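Local coordinates for protein glucose-6-phosphate isomerase (Plasmodium falciparum, PDB 3QKI) that probably interconverts alpha-D-glucose 6-phosphate and beta-D-fructose 6-phosphate, the second step of glycolysis, at residues K189-N194 with L521-C526; E196-E201 with Y212-V217; N206-N211 with F453-D458. All blocks are in the same frame, centred on the assembly; numbering follows the deposited sequence. Where two conformers were deposited one is given.

Interaction 1 (K189-N194 with L521-C526); sequences KYYYYN and LNFYTC
Tyr191 lays one face of its ring over the backbone and CB of Asn522, joining helix 179-197 to the start of helix 523-543. Asn522 CA sits 4.0 Å from the centroid of the Tyr191 ring and only 6° off the ring normal, a CH-pi contact over the middle of the face. The CB comes in beside it, toward the phenol end, with Tyr191 CZ 3.6 Å from Asn522 CB. Tyr191 reaches this place because its CG stands anti to the backbone N (chi1 179°), which sends the ring out from the helix. The side chains of Tyr191 and Asn522 run alongside and point the same way. Water 1 joins their ends: it lies 2.6 Å from Tyr191 OH and accepts from Asn522 ND2 at 3.0 Å.

Phe523 comes to the edge of the same ring, its CE2 3.8 Å from Tyr191 CD1. The two planes stand 75° apart, and the pair is oblique. Phe523 CZ also touches Tyr192 CB at 4.3 Å. Phe328 and Met333 pack on Phe523.

Asn522 is the N-cap of helix 523-543. Its OD1 takes a nearly straight bond from Thr525 N, 2.9 Å away, and this holds the amide turned toward its own helix. Leu521 O lies near Tyr191 CD2 but is bonded by His452 NE2.

The direct contact is therefore mostly carbon against carbon, with Leu521 O also beside the ring. The polar groups of Asn522 are used by the helix cap and by the water, and the phenol meets Asn522 ND2 through that water.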
loop_
_atom_site.group_PDB
_atom_site.type_symbol
_atom_site.label_atom_id
_atom_site.label_comp_id
_atom_site.label_asym_id
_atom_site.label_seq_id
_atom_site.Cartn_x
_atom_site.Cartn_y
_atom_site.Cartn_z
ATOM N N LYS A 189 3.037 -5.793 -18.289
ATOM C CA LYS A 189 4.390 -5.841 -18.831
ATOM C C LYS A 189 4.987 -7.227 -19.035
ATOM O O LYS A 189 5.539 -7.484 -20.103
ATOM C CB LYS A 189 5.347 -4.844 -18.164
ATOM C CG LYS A 189 5.799 -5.229 -16.746
ATOM C CD LYS A 189 6.668 -4.099 -16.159
ATOM C CE LYS A 189 7.450 -4.581 -14.963
ATOM N NZ LYS A 189 7.957 -3.438 -14.149
ATOM N N TYR A 190 4.833 -8.129 -18.043
ATOM C CA TYR A 190 5.370 -9.487 -18.149
ATOM C C TYR A 190 4.583 -10.326 -19.105
ATOM O O TYR A 190 5.164 -11.189 -19.747
ATOM C CB TYR A 190 5.569 -10.157 -16.779
ATOM C CG TYR A 190 6.802 -9.608 -16.100
ATOM C CD1 TYR A 190 8.079 -9.937 -16.558
ATOM C CD2 TYR A 190 6.700 -8.666 -15.079
ATOM C CE1 TYR A 190 9.222 -9.424 -15.952
ATOM C CE2 TYR A 190 7.844 -8.126 -14.477
ATOM C CZ TYR A 190 9.103 -8.521 -14.909
ATOM O OH TYR A 190 10.237 -7.959 -14.347
ATOM N N TYR A 191 3.266 -10.043 -19.273
ATOM C CA TYR A 191 2.483 -10.782 -20.269
ATOM C C TYR A 191 3.031 -10.403 -21.655
ATOM O O TYR A 191 3.301 -11.265 -22.486
ATOM C CB TYR A 191 0.995 -10.462 -20.147
ATOM C CG TYR A 191 0.154 -11.189 -21.170
ATOM C CD1 TYR A 191 -0.209 -10.575 -22.362
ATOM C CD2 TYR A 191 -0.246 -12.506 -20.965
ATOM C CE1 TYR A 191 -0.961 -11.247 -23.326
ATOM C CE2 TYR A 191 -0.985 -13.198 -21.930
ATOM C CZ TYR A 191 -1.335 -12.563 -23.111
ATOM O OH TYR A 191 -2.074 -13.216 -24.060
ATOM N N TYR A 192 3.269 -9.102 -21.862
ATOM C CA TYR A 192 3.827 -8.592 -23.083
ATOM C C TYR A 192 5.267 -9.142 -23.319
ATOM O O TYR A 192 5.532 -9.691 -24.390
ATOM C CB TYR A 192 3.773 -7.066 -23.031
ATOM C CG TYR A 192 4.617 -6.366 -24.068
ATOM C CD1 TYR A 192 4.235 -6.343 -25.417
ATOM C CD2 TYR A 192 5.783 -5.699 -23.706
ATOM C CE1 TYR A 192 4.997 -5.665 -26.368
ATOM C CE2 TYR A 192 6.555 -5.038 -24.646
ATOM C CZ TYR A 192 6.158 -5.019 -25.977
ATOM O OH TYR A 192 6.939 -4.346 -26.880
ATOM N N TYR A 193 6.165 -9.070 -22.319
ATOM C CA TYR A 193 7.540 -9.583 -22.513
ATOM C C TYR A 193 7.605 -11.081 -22.761
ATOM O O TYR A 193 8.370 -11.523 -23.611
ATOM C CB TYR A 193 8.455 -9.323 -21.319
ATOM C CG TYR A 193 8.566 -7.914 -20.798
ATOM C CD1 TYR A 193 8.568 -6.822 -21.667
ATOM C CD2 TYR A 193 8.816 -7.674 -19.447
ATOM C CE1 TYR A 193 8.670 -5.518 -21.181
ATOM C CE2 TYR A 193 8.983 -6.385 -18.963
ATOM C CZ TYR A 193 8.897 -5.308 -19.825
ATOM O OH TYR A 193 9.073 -4.037 -19.307
ATOM N N ASN A 194 6.854 -11.856 -21.973
ATOM C CA ASN A 194 6.912 -13.317 -21.970
ATOM C C ASN A 194 6.123 -13.970 -23.097
ATOM O O ASN A 194 6.668 -14.840 -23.782
ATOM C CB ASN A 194 6.499 -13.890 -20.597
ATOM C CG ASN A 194 7.373 -13.400 -19.465
ATOM O OD1 ASN A 194 8.435 -12.808 -19.679
ATOM N ND2 ASN A 194 6.949 -13.639 -18.234
ATOM N N LEU A 521 -4.531 -13.480 -17.050
ATOM C CA LEU A 521 -4.459 -12.017 -17.032
ATOM C C LEU A 521 -3.832 -11.571 -18.357
ATOM O O LEU A 521 -2.609 -11.494 -18.497
ATOM C CB LEU A 521 -3.702 -11.468 -15.815
ATOM C CG LEU A 521 -3.649 -9.920 -15.689
ATOM C CD1 LEU A 521 -5.051 -9.276 -15.746
ATOM C CD2 LEU A 521 -2.898 -9.502 -14.445
ATOM N N ASN A 522 -4.677 -11.371 -19.366
ATOM C CA ASN A 522 -4.233 -10.893 -20.664
ATOM C C ASN A 522 -4.792 -9.455 -20.809
ATOM O O ASN A 522 -5.376 -8.931 -19.846
ATOM C CB ASN A 522 -4.660 -11.844 -21.798
ATOM C CG ASN A 522 -6.138 -12.120 -21.883
ATOM O OD1 ASN A 522 -6.979 -11.319 -21.482
ATOM N ND2 ASN A 522 -6.487 -13.290 -22.372
ATOM N N PHE A 523 -4.569 -8.788 -21.947
ATOM C CA PHE A 523 -5.044 -7.404 -22.118
ATOM C C PHE A 523 -6.564 -7.256 -21.993
ATOM O O PHE A 523 -7.041 -6.339 -21.322
ATOM C CB PHE A 523 -4.509 -6.787 -23.419
ATOM C CG PHE A 523 -3.044 -6.442 -23.330
ATOM C CD1 PHE A 523 -2.632 -5.211 -22.840
ATOM C CD2 PHE A 523 -2.070 -7.357 -23.733
ATOM C CE1 PHE A 523 -1.266 -4.905 -22.721
ATOM C CE2 PHE A 523 -0.708 -7.043 -23.638
ATOM C CZ PHE A 523 -0.313 -5.816 -23.136
ATOM N N TYR A 524 -7.318 -8.179 -22.614
ATOM C CA TYR A 524 -8.767 -8.179 -22.586
ATOM C C TYR A 524 -9.292 -8.330 -21.136
ATOM O O TYR A 524 -10.140 -7.549 -20.703
ATOM C CB TYR A 524 -9.296 -9.299 -23.501
ATOM C CG TYR A 524 -10.801 -9.405 -23.493
ATOM C CD1 TYR A 524 -11.448 -10.309 -22.659
ATOM C CD2 TYR A 524 -11.583 -8.607 -24.332
ATOM C CE1 TYR A 524 -12.839 -10.429 -22.665
ATOM C CE2 TYR A 524 -12.972 -8.705 -24.331
ATOM C CZ TYR A 524 -13.595 -9.600 -23.476
ATOM O OH TYR A 524 -14.961 -9.682 -23.422
ATOM N N THR A 525 -8.788 -9.346 -20.407
ATOM C CA THR A 525 -9.167 -9.620 -19.026
ATOM C C THR A 525 -8.795 -8.445 -18.093
ATOM O O THR A 525 -9.520 -8.174 -17.144
ATOM C CB THR A 525 -8.583 -10.980 -18.611
ATOM O OG1 THR A 525 -9.058 -11.991 -19.512
ATOM C CG2 THR A 525 -8.930 -11.359 -17.211
ATOM N N CYS A 526 -7.657 -7.769 -18.351
ATOM C CA CYS A 526 -7.260 -6.628 -17.515
ATOM C C CYS A 526 -8.294 -5.492 -17.682
ATOM O O CYS A 526 -8.583 -4.775 -16.723
ATOM C CB CYS A 526 -5.846 -6.162 -17.845
ATOM S SG CYS A 526 -5.095 -5.121 -16.565
HETATM O O HOH W 1 -4.224 -14.724 -23.720
#

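Interaction 2 (E196-E201 with Y212-V217); sequences ELNKNE and YDQDNV
Water 2 links Leu197 O to Gln214 OE1 and donates to both. It is 2.7 Å from Leu197 O and 2.8 Å from Gln214 OE1. The Gln214 side chain leaves its backbone with CG between the N and the carbonyl carbon (chi1 59°) and is extended beyond it. This brings the amide across to the end of the helix. There its oxygen passes 3.9 Å from Leu197 CB.

The amide nitrogen faces Asn198. Gln214 NE2 and Asn198 ND2 are 3.9 Å apart, two donors with no bond between them. Their amide planes are turned 83° against each other. Water 3 bridges Gln214 NE2 to Asn198 OD1 through two weak bonds. The firmer partners lie elsewhere: Asn198 ND2 donates to Tyr193 O, Asn198 OD1 accepts from Asn211 N, and Gln214 NE2 donates to Asn211 O.

Leu197 supplies the apolar part. Its CD1 packs against the type II turn of Gln214 to Val217, 3.6 Å from Val217 CG2 and 4.1 Å from Asn216 O. That carbonyl is bonded by Tyr192 OH from the preceding turn of the helix.

The contact lies at the surface, where helix 179-197 ends and Lys199 takes positive phi. The chain then loops out and returns through 212-217 to strand 219-223. This strand is at the edge of the parallel sheet, next to strand 168-172, so the loop belongs to a beta-alpha-beta crossover.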
loop_
_atom_site.group_PDB
_atom_site.type_symbol
_atom_site.label_atom_id
_atom_site.label_comp_id
_atom_site.label_asym_id
_atom_site.label_seq_id
_atom_site.Cartn_x
_atom_site.Cartn_y
_atom_site.Cartn_z
ATOM N N GLU A 196 4.387 -12.278 -25.706
ATOM C CA GLU A 196 4.570 -11.630 -26.992
ATOM C C GLU A 196 6.046 -11.587 -27.447
ATOM O O GLU A 196 6.383 -12.229 -28.429
ATOM C CB GLU A 196 3.923 -10.237 -27.022
ATOM C CG GLU A 196 4.073 -9.540 -28.365
ATOM C CD GLU A 196 3.193 -8.332 -28.611
ATOM O OE1 GLU A 196 2.125 -8.194 -27.965
ATOM O OE2 GLU A 196 3.571 -7.525 -29.489
ATOM N N LEU A 197 6.915 -10.870 -26.748
ATOM C CA LEU A 197 8.312 -10.758 -27.179
ATOM C C LEU A 197 9.103 -12.073 -27.138
ATOM O O LEU A 197 9.864 -12.336 -28.067
ATOM C CB LEU A 197 9.067 -9.649 -26.435
ATOM C CG LEU A 197 8.432 -8.269 -26.436
ATOM C CD1 LEU A 197 9.343 -7.288 -25.764
ATOM C CD2 LEU A 197 8.103 -7.785 -27.855
ATOM N N ASN A 198 8.900 -12.895 -26.093
ATOM C CA ASN A 198 9.602 -14.162 -25.930
ATOM C C ASN A 198 8.793 -15.352 -26.406
ATOM O O ASN A 198 9.310 -16.464 -26.417
ATOM C CB ASN A 198 10.151 -14.327 -24.493
ATOM C CG ASN A 198 11.322 -13.414 -24.229
ATOM O OD1 ASN A 198 12.447 -13.734 -24.566
ATOM N ND2 ASN A 198 11.095 -12.247 -23.606
ATOM N N LYS A 199 7.551 -15.119 -26.862
ATOM C CA LYS A 199 6.676 -16.147 -27.437
ATOM C C LYS A 199 6.521 -17.406 -26.564
ATOM O O LYS A 199 6.435 -18.509 -27.099
ATOM C CB LYS A 199 7.110 -16.497 -28.881
ATOM C CG LYS A 199 7.242 -15.284 -29.814
ATOM C CD LYS A 199 7.528 -15.671 -31.259
ATOM C CE LYS A 199 8.979 -15.974 -31.558
ATOM N NZ LYS A 199 9.163 -16.462 -32.951
ATOM N N ASN A 200 6.457 -17.239 -25.225
ATOM C CA ASN A 200 6.275 -18.364 -24.307
ATOM C C ASN A 200 4.912 -18.983 -24.550
ATOM O O ASN A 200 3.947 -18.260 -24.793
ATOM C CB ASN A 200 6.394 -17.935 -22.836
ATOM C CG ASN A 200 7.738 -17.404 -22.376
ATOM O OD1 ASN A 200 7.856 -16.823 -21.277
ATOM N ND2 ASN A 200 8.781 -17.543 -23.181
ATOM N N GLU A 201 4.835 -20.310 -24.484
ATOM C CA GLU A 201 3.602 -21.070 -24.683
ATOM C C GLU A 201 3.197 -21.796 -23.401
ATOM O O GLU A 201 4.073 -22.236 -22.644
ATOM C CB GLU A 201 3.780 -22.037 -25.836
ATOM C CG GLU A 201 3.750 -21.327 -27.176
ATOM C CD GLU A 201 4.020 -22.241 -28.351
ATOM O OE1 GLU A 201 5.214 -22.478 -28.647
ATOM O OE2 GLU A 201 3.044 -22.738 -28.959
ATOM N N TYR A 212 15.100 -9.762 -21.921
ATOM C CA TYR A 212 14.451 -8.515 -21.517
ATOM C C TYR A 212 15.207 -7.266 -22.011
ATOM O O TYR A 212 14.803 -6.149 -21.719
ATOM C CB TYR A 212 14.164 -8.502 -19.986
ATOM C CG TYR A 212 13.244 -9.640 -19.558
ATOM C CD1 TYR A 212 11.863 -9.552 -19.725
ATOM C CD2 TYR A 212 13.762 -10.823 -19.032
ATOM C CE1 TYR A 212 11.020 -10.606 -19.368
ATOM C CE2 TYR A 212 12.928 -11.891 -18.687
ATOM C CZ TYR A 212 11.558 -11.782 -18.872
ATOM O OH TYR A 212 10.720 -12.818 -18.535
ATOM N N ASP A 213 16.286 -7.463 -22.769
ATOM C CA ASP A 213 17.100 -6.385 -23.324
ATOM C C ASP A 213 17.001 -6.495 -24.838
ATOM O O ASP A 213 17.885 -7.008 -25.515
ATOM C CB ASP A 213 18.562 -6.449 -22.806
ATOM C CG ASP A 213 19.489 -5.356 -23.313
ATOM O OD1 ASP A 213 18.977 -4.283 -23.732
ATOM O OD2 ASP A 213 20.731 -5.556 -23.259
ATOM N N GLN A 214 15.863 -6.091 -25.351
ATOM C CA GLN A 214 15.573 -6.153 -26.775
ATOM C C GLN A 214 14.706 -4.953 -27.191
ATOM O O GLN A 214 14.322 -4.142 -26.341
ATOM C CB GLN A 214 14.945 -7.509 -27.158
ATOM C CG GLN A 214 13.641 -7.841 -26.428
ATOM C CD GLN A 214 13.063 -9.126 -26.945
ATOM O OE1 GLN A 214 12.547 -9.186 -28.060
ATOM N NE2 GLN A 214 13.126 -10.177 -26.145
ATOM N N ASP A 215 14.449 -4.808 -28.501
ATOM C CA ASP A 215 13.624 -3.728 -29.049
ATOM C C ASP A 215 12.275 -3.672 -28.361
ATOM O O ASP A 215 11.678 -4.700 -28.047
ATOM C CB ASP A 215 13.344 -3.982 -30.548
ATOM C CG ASP A 215 14.453 -3.628 -31.508
ATOM O OD1 ASP A 215 14.303 -3.923 -32.712
ATOM O OD2 ASP A 215 15.468 -3.030 -31.060
ATOM N N ASN A 216 11.762 -2.461 -28.205
ATOM C CA ASN A 216 10.430 -2.237 -27.644
ATOM C C ASN A 216 10.167 -2.774 -26.241
ATOM O O ASN A 216 9.050 -3.179 -25.910
ATOM C CB ASN A 216 9.303 -2.501 -28.666
ATOM C CG ASN A 216 9.467 -1.686 -29.928
ATOM O OD1 ASN A 216 9.978 -0.563 -29.918
ATOM N ND2 ASN A 216 9.045 -2.228 -31.040
ATOM N N VAL A 217 11.230 -2.762 -25.417
ATOM C CA VAL A 217 11.169 -3.007 -23.989
ATOM C C VAL A 217 11.452 -1.610 -23.449
ATOM O O VAL A 217 12.616 -1.197 -23.346
ATOM C CB VAL A 217 12.158 -4.059 -23.431
ATOM C CG1 VAL A 217 12.090 -4.113 -21.909
ATOM C CG2 VAL A 217 11.885 -5.423 -24.028
HETATM O O HOH W 2 10.684 -10.344 -29.775
HETATM O O HOH W 3 13.748 -12.706 -27.484
#

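Interaction 3 (N206-N211 with F453-D458); sequences NNFNNN and FPIKFD
Phe208 is the main bump. Its ring fills the hollow between Phe453, Ile455 and Phe457. Phe453 turns an edge toward the face of Phe208, with planes at 80° and centroids 5.5 Å apart. Ile455 CD1 touches Phe208 CZ at 4.0 Å. Phe208 and Phe457 reach toward each other, CE2 of Phe208 meeting CZ of Phe457.

The edge of Phe453 also abuts Asn207 O, 3.3 Å from Phe453 CE1. Water 4 sits over the centre of one Phe453 face and bridges Asn207 to Pro454 O.

Two bonds hold the Asn206 amide to Lys456. Lys456 N lies 2.9 Å from Asn206 OD1, on a lone pair in the plane of that side-chain carbonyl. Asn206 ND2 comes to Lys456 O, also at 2.9 Å, from above the plane of the Lys456 carbonyl. A third bond, from Asn206 N, pins the residue to Pro454 O.

The second subunit packs its Leu270 on Phe208 and its Val231 on Ile455. Asn207 centres an inverse gamma turn and begins a type I turn to Asn210. The Asn206 amide resembles a peptide group pairing with both backbone polar atoms of one residue, here joining two loops at the dimer interface.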
loop_
_atom_site.group_PDB
_atom_site.type_symbol
_atom_site.label_atom_id
_atom_site.label_comp_id
_atom_site.label_asym_id
_atom_site.label_seq_id
_atom_site.Cartn_x
_atom_site.Cartn_y
_atom_site.Cartn_z
ATOM N N ASN A 206 9.409 -22.760 -16.845
ATOM C CA ASN A 206 10.796 -22.430 -16.587
ATOM C C ASN A 206 11.476 -21.653 -17.714
ATOM O O ASN A 206 12.585 -22.000 -18.123
ATOM C CB ASN A 206 11.594 -23.730 -16.187
ATOM C CG ASN A 206 10.912 -24.583 -15.136
ATOM O OD1 ASN A 206 9.997 -24.145 -14.432
ATOM N ND2 ASN A 206 11.355 -25.820 -14.971
ATOM N N ASN A 207 10.831 -20.566 -18.178
ATOM C CA ASN A 207 11.365 -19.742 -19.253
ATOM C C ASN A 207 12.484 -18.801 -18.800
ATOM O O ASN A 207 12.471 -17.611 -19.108
ATOM C CB ASN A 207 10.236 -19.019 -19.986
ATOM C CG ASN A 207 9.137 -19.946 -20.433
ATOM O OD1 ASN A 207 8.073 -20.038 -19.811
ATOM N ND2 ASN A 207 9.383 -20.697 -21.482
ATOM N N PHE A 208 13.492 -19.353 -18.115
ATOM C CA PHE A 208 14.613 -18.572 -17.578
ATOM C C PHE A 208 15.524 -17.924 -18.611
ATOM O O PHE A 208 16.251 -17.000 -18.268
ATOM C CB PHE A 208 15.431 -19.403 -16.568
ATOM C CG PHE A 208 14.658 -19.813 -15.345
ATOM C CD1 PHE A 208 14.382 -18.896 -14.344
ATOM C CD2 PHE A 208 14.231 -21.125 -15.182
ATOM C CE1 PHE A 208 13.673 -19.274 -13.210
ATOM C CE2 PHE A 208 13.534 -21.505 -14.036
ATOM C CZ PHE A 208 13.254 -20.573 -13.060
ATOM N N ASN A 209 15.479 -18.391 -19.867
ATOM C CA ASN A 209 16.289 -17.811 -20.928
ATOM C C ASN A 209 15.593 -16.647 -21.650
ATOM O O ASN A 209 16.126 -16.146 -22.647
ATOM C CB ASN A 209 16.759 -18.884 -21.917
ATOM C CG ASN A 209 17.888 -19.743 -21.391
ATOM O OD1 ASN A 209 18.686 -19.339 -20.512
ATOM N ND2 ASN A 209 17.980 -20.953 -21.935
ATOM N N ASN A 210 14.419 -16.208 -21.155
ATOM C CA ASN A 210 13.697 -15.058 -21.712
ATOM C C ASN A 210 14.602 -13.849 -21.735
ATOM O O ASN A 210 15.363 -13.614 -20.779
ATOM C CB ASN A 210 12.441 -14.732 -20.900
ATOM C CG ASN A 210 11.235 -15.574 -21.233
ATOM O OD1 ASN A 210 11.262 -16.481 -22.061
ATOM N ND2 ASN A 210 10.123 -15.270 -20.593
ATOM N N ASN A 211 14.554 -13.112 -22.838
ATOM C CA ASN A 211 15.369 -11.923 -23.039
ATOM C C ASN A 211 14.540 -10.669 -22.739
ATOM O O ASN A 211 13.421 -10.534 -23.242
ATOM C CB ASN A 211 15.904 -11.900 -24.477
ATOM C CG ASN A 211 17.048 -10.937 -24.636
ATOM O OD1 ASN A 211 16.877 -9.713 -24.601
ATOM N ND2 ASN A 211 18.249 -11.465 -24.777
ATOM N N PHE A 453 4.635 -16.390 -15.679
ATOM C CA PHE A 453 5.958 -17.020 -15.667
ATOM C C PHE A 453 5.865 -18.400 -14.983
ATOM O O PHE A 453 6.333 -18.550 -13.866
ATOM C CB PHE A 453 6.991 -16.099 -14.988
ATOM C CG PHE A 453 8.433 -16.474 -15.261
ATOM C CD1 PHE A 453 9.005 -16.243 -16.508
ATOM C CD2 PHE A 453 9.225 -17.045 -14.261
ATOM C CE1 PHE A 453 10.344 -16.580 -16.750
ATOM C CE2 PHE A 453 10.560 -17.381 -14.507
ATOM C CZ PHE A 453 11.104 -17.156 -15.750
ATOM N N PRO A 454 5.227 -19.409 -15.619
ATOM C CA PRO A 454 5.068 -20.707 -14.940
ATOM C C PRO A 454 6.399 -21.390 -14.632
ATOM O O PRO A 454 7.331 -21.394 -15.433
ATOM C CB PRO A 454 4.199 -21.524 -15.904
ATOM C CG PRO A 454 4.310 -20.862 -17.198
ATOM C CD PRO A 454 4.604 -19.424 -16.960
ATOM N N ILE A 455 6.501 -21.873 -13.422
ATOM C CA ILE A 455 7.647 -22.599 -12.913
ATOM C C ILE A 455 7.156 -23.916 -12.361
ATOM O O ILE A 455 6.187 -23.948 -11.594
ATOM C CB ILE A 455 8.460 -21.797 -11.847
ATOM C CG1 ILE A 455 9.084 -20.519 -12.452
ATOM C CG2 ILE A 455 9.531 -22.698 -11.214
ATOM C CD1 ILE A 455 9.740 -19.607 -11.455
ATOM N N LYS A 456 7.894 -24.984 -12.678
ATOM C CA LYS A 456 7.631 -26.328 -12.178
ATOM C C LYS A 456 8.864 -27.188 -12.330
ATOM O O LYS A 456 9.404 -27.329 -13.438
ATOM C CB LYS A 456 6.434 -26.962 -12.902
ATOM C CG LYS A 456 6.064 -28.356 -12.413
ATOM C CD LYS A 456 4.591 -28.690 -12.663
ATOM C CE LYS A 456 4.225 -28.910 -14.122
ATOM N NZ LYS A 456 3.789 -27.658 -14.795
ATOM N N PHE A 457 9.305 -27.759 -11.213
ATOM C CA PHE A 457 10.429 -28.686 -11.188
ATOM C C PHE A 457 9.891 -30.082 -10.866
ATOM O O PHE A 457 8.964 -30.214 -10.044
ATOM C CB PHE A 457 11.526 -28.228 -10.226
ATOM C CG PHE A 457 12.030 -26.837 -10.535
ATOM C CD1 PHE A 457 11.699 -25.760 -9.711
ATOM C CD2 PHE A 457 12.804 -26.591 -11.669
ATOM C CE1 PHE A 457 12.152 -24.480 -9.995
ATOM C CE2 PHE A 457 13.253 -25.294 -11.960
ATOM C CZ PHE A 457 12.923 -24.248 -11.123
ATOM N N ASP A 458 10.464 -31.102 -11.555
ATOM C CA ASP A 458 10.048 -32.509 -11.471
ATOM C C ASP A 458 9.753 -33.058 -10.078
ATOM O O ASP A 458 8.687 -33.652 -9.896
ATOM C CB ASP A 458 10.988 -33.448 -12.253
ATOM C CG ASP A 458 10.992 -33.258 -13.757
ATOM O OD1 ASP A 458 9.940 -32.856 -14.315
ATOM O OD2 ASP A 458 12.027 -33.554 -14.383
HETATM O O HOH W 4 8.442 -19.394 -16.855
#

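In the fold
All three contacts gather round the end of helix 179-197 and the loop that follows it. Interaction 1 is buried, and rests on one ring face and carbon packing between helix 179-197 and the start of helix 523-543. Interaction 2 lies at the surface and is mostly water-bridged, with one apolar touch. Interaction 3 is partly buried and combines direct amide-to-backbone bonds with an aromatic cluster. Polar links tie them together. Asn194 OD1 bonds Tyr212 OH, joining interactions 1 and 2. Asn198 OD1 with Asn211 N and Asn200 OD1 with Asn210 ND2 join interactions 2 and 3. Interactions 1 and 3 also bring in chain segments distant in sequence, and all three touch the second subunit.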